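Local coordinates for protein putative fructose-aminoacid-6-phosphate deglycase (Bacillus subtilis, PDB 3EUA) that catalyses the conversion of a range of fructosamine 6-phosphates to glucose 6-phosphate and a free amino acid, at residues A[164-168]-A[294-298]; A[215-221]-A[316-322]. All blocks are in the same frame, centred on the assembly; numbering follows the deposited sequence.

Contact 1: residues A[164-168]-A[294-298]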
loop_
_atom_site.group_PDB
_atom_site.type_symbol
_atom_site.label_atom_id
_atom_site.label_comp_id
_atom_site.label_asym_id
_atom_site.label_seq_id
_atom_site.Cartn_x
_atom_site.Cartn_y
_atom_site.Cartn_z
ATOM N N GLY A 164 -22.236 9.925 14.627
ATOM C CA GLY A 164 -20.852 10.361 14.841
ATOM C C GLY A 164 -20.437 11.385 13.799
ATOM O O GLY A 164 -19.832 12.417 14.122
ATOM N N LEU A 165 -20.744 11.108 12.539
ATOM C CA LEU A 165 -20.439 12.046 11.472
ATOM C C LEU A 165 -21.116 13.401 11.698
ATOM O O LEU A 165 -20.491 14.440 11.507
ATOM C CB LEU A 165 -20.833 11.493 10.122
ATOM C CG LEU A 165 -19.897 10.449 9.477
ATOM C CD1 LEU A 165 -20.578 9.853 8.275
ATOM C CD2 LEU A 165 -18.514 11.061 9.090
ATOM N N ASP A 166 -22.363 13.379 12.160
ATOM C CA ASP A 166 -23.112 14.617 12.420
ATOM C C ASP A 166 -22.444 15.417 13.546
ATOM O O ASP A 166 -22.307 16.653 13.445
ATOM C CB ASP A 166 -24.559 14.318 12.770
ATOM C CG ASP A 166 -25.453 15.574 12.723
ATOM O OD1 ASP A 166 -25.162 16.468 11.886
ATOM O OD2 ASP A 166 -26.455 15.624 13.475
ATOM N N GLN A 167 -21.993 14.715 14.586
ATOM C CA GLN A 167 -21.284 15.328 15.719
ATOM C C GLN A 167 -19.817 15.669 15.405
ATOM O O GLN A 167 -19.182 16.438 16.133
ATOM C CB GLN A 167 -21.281 14.368 16.890
ATOM C CG GLN A 167 -22.644 14.076 17.446
ATOM C CD GLN A 167 -23.244 15.240 18.217
ATOM O OE1 GLN A 167 -22.538 16.113 18.718
ATOM N NE2 GLN A 167 -24.561 15.222 18.363
ATOM N N LEU A 168 -19.276 15.141 14.306
ATOM C CA LEU A 168 -17.854 15.336 14.002
ATOM C C LEU A 168 -17.489 16.774 13.593
ATOM O O LEU A 168 -16.347 17.191 13.767
ATOM C CB LEU A 168 -17.396 14.359 12.909
ATOM C CG LEU A 168 -15.919 13.997 12.966
ATOM C CD1 LEU A 168 -15.655 13.210 14.286
ATOM C CD2 LEU A 168 -15.532 13.194 11.753
ATOM N N LEU A 294 -13.626 7.230 12.888
ATOM C CA LEU A 294 -13.808 8.675 12.631
ATOM C C LEU A 294 -12.585 9.556 12.898
ATOM O O LEU A 294 -12.454 10.636 12.305
ATOM C CB LEU A 294 -15.002 9.206 13.454
ATOM C CG LEU A 294 -16.368 8.614 13.043
ATOM C CD1 LEU A 294 -17.453 8.934 14.087
ATOM C CD2 LEU A 294 -16.792 9.045 11.615
ATOM N N ALA A 295 -11.686 9.101 13.751
ATOM C CA ALA A 295 -10.481 9.896 14.077
ATOM C C ALA A 295 -9.677 10.324 12.859
ATOM O O ALA A 295 -9.160 11.455 12.853
ATOM C CB ALA A 295 -9.572 9.175 15.045
ATOM N N PRO A 296 -9.533 9.435 11.849
ATOM C CA PRO A 296 -8.743 9.892 10.686
ATOM C C PRO A 296 -9.296 11.138 9.973
ATOM O O PRO A 296 -8.518 11.919 9.373
ATOM C CB PRO A 296 -8.766 8.703 9.727
ATOM C CG PRO A 296 -9.423 7.578 10.393
ATOM C CD PRO A 296 -9.977 8.032 11.720
ATOM N N LEU A 297 -10.622 11.286 9.976
ATOM C CA LEU A 297 -11.274 12.472 9.372
ATOM C C LEU A 297 -10.855 13.727 10.104
ATOM O O LEU A 297 -10.545 14.755 9.482
ATOM C CB LEU A 297 -12.782 12.376 9.371
ATOM C CG LEU A 297 -13.396 11.431 8.360
ATOM C CD1 LEU A 297 -12.785 10.012 8.396
ATOM C CD2 LEU A 297 -14.885 11.369 8.606
ATOM N N VAL A 298 -10.808 13.650 11.411
ATOM C CA VAL A 298 -10.384 14.794 12.220
ATOM C C VAL A 298 -8.905 15.112 12.006
ATOM O O VAL A 298 -8.529 16.259 11.864
ATOM C CB VAL A 298 -10.591 14.519 13.713
ATOM C CG1 VAL A 298 -10.280 15.791 14.479
ATOM C CG2 VAL A 298 -12.046 14.095 13.978
#
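Leu168 reaches across to three residues of 294-298 with its two methyl branches. CD1 lies 3.7 Å from Val298 CG2 and also faces CB of Leu294. CD2 turns to Leu297 and meets its CD2 at 3.7 Å, the two side chains crossing at about a right angle. Chi1 of -152° carries CG away from the backbone N and toward the other helix; chi2 of 65° then sends CD1 to Val298 and Leu294 and CD2 to Leu297. Leu165 adds the next layer. Its CD2 is 3.7 Å from Leu294 CD2 and equally close to CD2 of Leu297. Leu294 uses its other branch on the backbone: CD1 rests 3.8 Å from Gly164 CA. Gly164 has no side chain, and the methyl packs directly on its backbone. With an alanine in place of Leu168, both methyl branches go, which would probably leave Leu297 CD2 and Val298 CG2 without these partners and open a gap between the two helices.

The two segments belong to helices 158-190 and 288-313. They run nearly parallel, with local axes 11.0 Å apart and crossing at -21°. Leucines and one valine fill the space between them, and no hydrogen bond crosses. Helix 288-313 follows the last strand of the second SIS domain's parallel sheet, so the contact joins that domain to the long helix linking the two sheets. Segment 294-298 is kinked: N of Pro296 carries no hydrogen, and Leu297 N makes only a weak bond to Leu294 O.

Further out, Tyr142 of helix 137-153 touches Leu165, Leu294 and Leu297. Val171, Tyr172 and Ala175 continue the same helix face past Leu168 and pack on Val298. Asp166 forms a salt bridge with Lys8.

Contact 2: residues A[215-221]-A[316-322]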
loop_
_atom_site.group_PDB
_atom_site.type_symbol
_atom_site.label_atom_id
_atom_site.label_comp_id
_atom_site.label_asym_id
_atom_site.label_seq_id
_atom_site.Cartn_x
_atom_site.Cartn_y
_atom_site.Cartn_z
ATOM N N ILE A 215 -0.377 17.059 -0.358
ATOM C CA ILE A 215 0.007 18.334 0.200
ATOM C C ILE A 215 1.486 18.633 -0.012
ATOM O O ILE A 215 1.851 19.678 -0.598
ATOM C CB ILE A 215 -0.318 18.447 1.710
ATOM C CG1 ILE A 215 -1.835 18.334 1.967
ATOM C CG2 ILE A 215 0.288 19.746 2.261
ATOM C CD1 ILE A 215 -2.693 19.520 1.475
ATOM N N LEU A 216 2.336 17.699 0.385
ATOM C CA LEU A 216 3.764 17.956 0.314
ATOM C C LEU A 216 4.368 17.915 -1.082
ATOM O O LEU A 216 4.896 18.912 -1.538
ATOM C CB LEU A 216 4.506 17.042 1.313
ATOM C CG LEU A 216 4.114 17.331 2.791
ATOM C CD1 LEU A 216 4.751 16.316 3.722
ATOM C CD2 LEU A 216 4.471 18.766 3.256
HETATM N N MSE A 217 4.276 16.776 -1.750
HETATM C CA MSE A 217 4.836 16.599 -3.080
HETATM C C MSE A 217 4.108 17.452 -4.121
HETATM O O MSE A 217 4.678 18.404 -4.666
HETATM C CB MSE A 217 4.831 15.105 -3.468
HETATM C CG MSE A 217 5.700 14.234 -2.553
HETATM SE SE MSE A 217 5.699 12.365 -2.984
HETATM C CE MSE A 217 6.878 12.494 -4.658
ATOM N N GLU A 218 2.840 17.154 -4.345
ATOM C CA GLU A 218 2.034 17.869 -5.330
ATOM C C GLU A 218 1.903 19.352 -5.121
ATOM O O GLU A 218 2.217 20.138 -6.031
ATOM C CB GLU A 218 0.611 17.308 -5.362
ATOM C CG GLU A 218 -0.294 17.835 -6.468
ATOM C CD GLU A 218 -1.743 17.331 -6.337
ATOM O OE1 GLU A 218 -2.097 16.685 -5.320
ATOM O OE2 GLU A 218 -2.540 17.622 -7.270
HETATM N N MSE A 219 1.509 19.737 -3.927
HETATM C CA MSE A 219 1.165 21.142 -3.659
HETATM C C MSE A 219 2.204 22.040 -3.023
HETATM O O MSE A 219 1.948 23.219 -2.828
HETATM C CB MSE A 219 -0.104 21.134 -2.803
HETATM C CG MSE A 219 -1.251 20.323 -3.427
HETATM SE SE MSE A 219 -2.949 20.401 -2.408
HETATM C CE MSE A 219 -3.906 18.838 -3.147
ATOM N N GLN A 220 3.368 21.491 -2.705
ATOM C CA GLN A 220 4.454 22.256 -2.105
ATOM C C GLN A 220 5.813 21.933 -2.668
ATOM O O GLN A 220 6.775 22.675 -2.413
ATOM C CB GLN A 220 4.471 21.992 -0.575
ATOM C CG GLN A 220 3.297 22.567 0.181
ATOM C CD GLN A 220 3.303 24.078 0.191
ATOM O OE1 GLN A 220 4.081 24.700 0.899
ATOM N NE2 GLN A 220 2.423 24.677 -0.588
ATOM N N TRP A 221 5.910 20.881 -3.477
ATOM C CA TRP A 221 7.180 20.398 -4.024
ATOM C C TRP A 221 8.189 20.115 -2.905
ATOM O O TRP A 221 9.339 20.510 -2.983
ATOM C CB TRP A 221 7.784 21.339 -5.064
ATOM C CG TRP A 221 6.867 21.704 -6.169
ATOM C CD1 TRP A 221 5.768 21.016 -6.602
ATOM C CD2 TRP A 221 7.069 22.751 -7.094
ATOM N NE1 TRP A 221 5.215 21.642 -7.700
ATOM C CE2 TRP A 221 6.001 22.713 -8.022
ATOM C CE3 TRP A 221 8.035 23.767 -7.211
ATOM C CZ2 TRP A 221 5.878 23.643 -9.061
ATOM C CZ3 TRP A 221 7.908 24.684 -8.252
ATOM C CH2 TRP A 221 6.832 24.611 -9.150
ATOM N N HIS A 316 4.054 29.615 -1.487
ATOM C CA HIS A 316 3.818 28.601 -2.480
ATOM C C HIS A 316 2.353 28.201 -2.353
ATOM O O HIS A 316 2.017 27.354 -1.536
ATOM C CB HIS A 316 4.697 27.393 -2.200
ATOM C CG HIS A 316 4.657 26.372 -3.283
ATOM N ND1 HIS A 316 5.783 25.964 -3.965
ATOM C CD2 HIS A 316 3.622 25.700 -3.833
ATOM C CE1 HIS A 316 5.441 25.051 -4.857
ATOM N NE2 HIS A 316 4.133 24.884 -4.804
ATOM N N PRO A 317 1.459 28.825 -3.158
ATOM C CA PRO A 317 0.060 28.450 -3.018
ATOM C C PRO A 317 -0.225 26.979 -3.267
ATOM O O PRO A 317 0.397 26.358 -4.142
ATOM C CB PRO A 317 -0.663 29.277 -4.096
ATOM C CG PRO A 317 0.254 30.418 -4.419
ATOM C CD PRO A 317 1.654 29.880 -4.182
ATOM N N LEU A 318 -1.142 26.420 -2.495
ATOM C CA LEU A 318 -1.509 25.005 -2.667
ATOM C C LEU A 318 -2.078 24.684 -4.034
ATOM O O LEU A 318 -2.025 23.517 -4.457
ATOM C CB LEU A 318 -2.496 24.516 -1.607
ATOM C CG LEU A 318 -2.048 24.376 -0.137
ATOM C CD1 LEU A 318 -3.224 24.116 0.773
ATOM C CD2 LEU A 318 -0.987 23.292 0.090
ATOM N N SER A 319 -2.596 25.693 -4.727
ATOM C CA SER A 319 -3.135 25.531 -6.082
ATOM C C SER A 319 -2.062 25.527 -7.166
ATOM O O SER A 319 -2.345 25.182 -8.313
ATOM C CB SER A 319 -4.128 26.671 -6.357
ATOM O OG SER A 319 -3.496 27.922 -6.072
ATOM N N HIS A 320 -0.824 25.868 -6.816
ATOM C CA HIS A 320 0.239 25.943 -7.802
ATOM C C HIS A 320 0.643 24.580 -8.358
ATOM O O HIS A 320 0.683 23.619 -7.609
ATOM C CB HIS A 320 1.450 26.639 -7.202
ATOM C CG HIS A 320 2.518 26.905 -8.206
ATOM N ND1 HIS A 320 2.421 27.914 -9.138
ATOM C CD2 HIS A 320 3.695 26.284 -8.440
ATOM C CE1 HIS A 320 3.507 27.914 -9.894
ATOM N NE2 HIS A 320 4.291 26.925 -9.501
ATOM N N ARG A 321 0.881 24.509 -9.675
ATOM C CA ARG A 321 1.307 23.299 -10.351
ATOM C C ARG A 321 2.214 23.681 -11.499
ATOM O O ARG A 321 2.099 24.792 -12.060
ATOM C CB ARG A 321 0.125 22.535 -10.960
ATOM C CG ARG A 321 -0.925 22.007 -9.978
ATOM C CD ARG A 321 -0.422 20.915 -9.017
ATOM N NE ARG A 321 -1.578 20.369 -8.281
ATOM C CZ ARG A 321 -2.203 20.955 -7.264
ATOM N NH1 ARG A 321 -1.809 22.132 -6.784
ATOM N NH2 ARG A 321 -3.257 20.370 -6.699
ATOM N N ARG A 322 3.115 22.779 -11.861
ATOM C CA ARG A 322 3.964 22.978 -13.009
ATOM C C ARG A 322 3.623 21.985 -14.089
ATOM O O ARG A 322 3.903 22.244 -15.227
ATOM C CB ARG A 322 5.429 22.906 -12.647
ATOM C CG ARG A 322 5.891 21.706 -11.916
ATOM C CD ARG A 322 7.354 21.888 -11.648
ATOM N NE ARG A 322 7.851 20.970 -10.644
ATOM C CZ ARG A 322 9.019 21.139 -10.033
ATOM N NH1 ARG A 322 9.791 22.187 -10.312
ATOM N NH2 ARG A 322 9.409 20.290 -9.097
#
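Trp221 is the centre of an aromatic cluster with His316 and His320, where the tail after helix 288-313 folds over the C-terminal end of helix 205-220 in the second SIS domain. His316 meets one face of the indole edge-on, CE1 standing 3.6 Å from Trp221 CD2 with the planes at 84°. Its own face receives a CH-pi contact from Gln220 CA. His320 approaches the far rim of the indole obliquely, NE2 lying 3.5 Å from Trp221 CH2.

The opposite indole face carries a cation-pi stack. The Arg322 guanidinium lies flat on it, planes about 8° apart, with CZ 3.8 Å from the centroid of the six-membered ring. Chi1 of 53° puts CG between the backbone N and the carbonyl carbon, and the extended chain then runs along the ring. Glu238 of the second subunit bonds both partners: its backbone O takes Arg322 NH2, and its OE1 takes Trp221 NE1.

The apolar part is built on Leu318. Leu318 CD2 packs 3.7 Å from Met219 CB and also reaches Ile215; Met219 is selenomethionine.

Among the polar contacts, Gln220 NE2 donates to His316 O at 2.9 Å, nearly in its own amide plane, and also bonds Met219 O. Its OE1 accepts from Arg314, so both ends of the amide are held. Arg321 forms a salt bridge with Glu218 through weak, bent bonds to Glu218 OE2, an atom whose place is less sure. Its NH1 is held by carbonyls of the preceding turn: Arg321 NH1 donates to Leu318 O at 2.7 Å and to His320 O at 3.0 Å.

Helix 288-313 connects contacts 1 and 2: segment 294-298 lies near its start, and 316-322 is in the loop after its end. Their centres are about 27 Å apart, and the nearest atoms about 12 Å, so they do not touch. Along the chain the segments alternate. Contact 1 is buried and apolar, its centre about 12 Å from the centre of the chain, and the second subunit of this assembly does not touch it. Contact 2 has its centre about 19 Å from the chain centre, is rich in charged and aromatic groups, and reaches the second subunit. Ala307 and Leu310, between the two sites on the connecting helix, pack on Ile215 and Gln220 respectively.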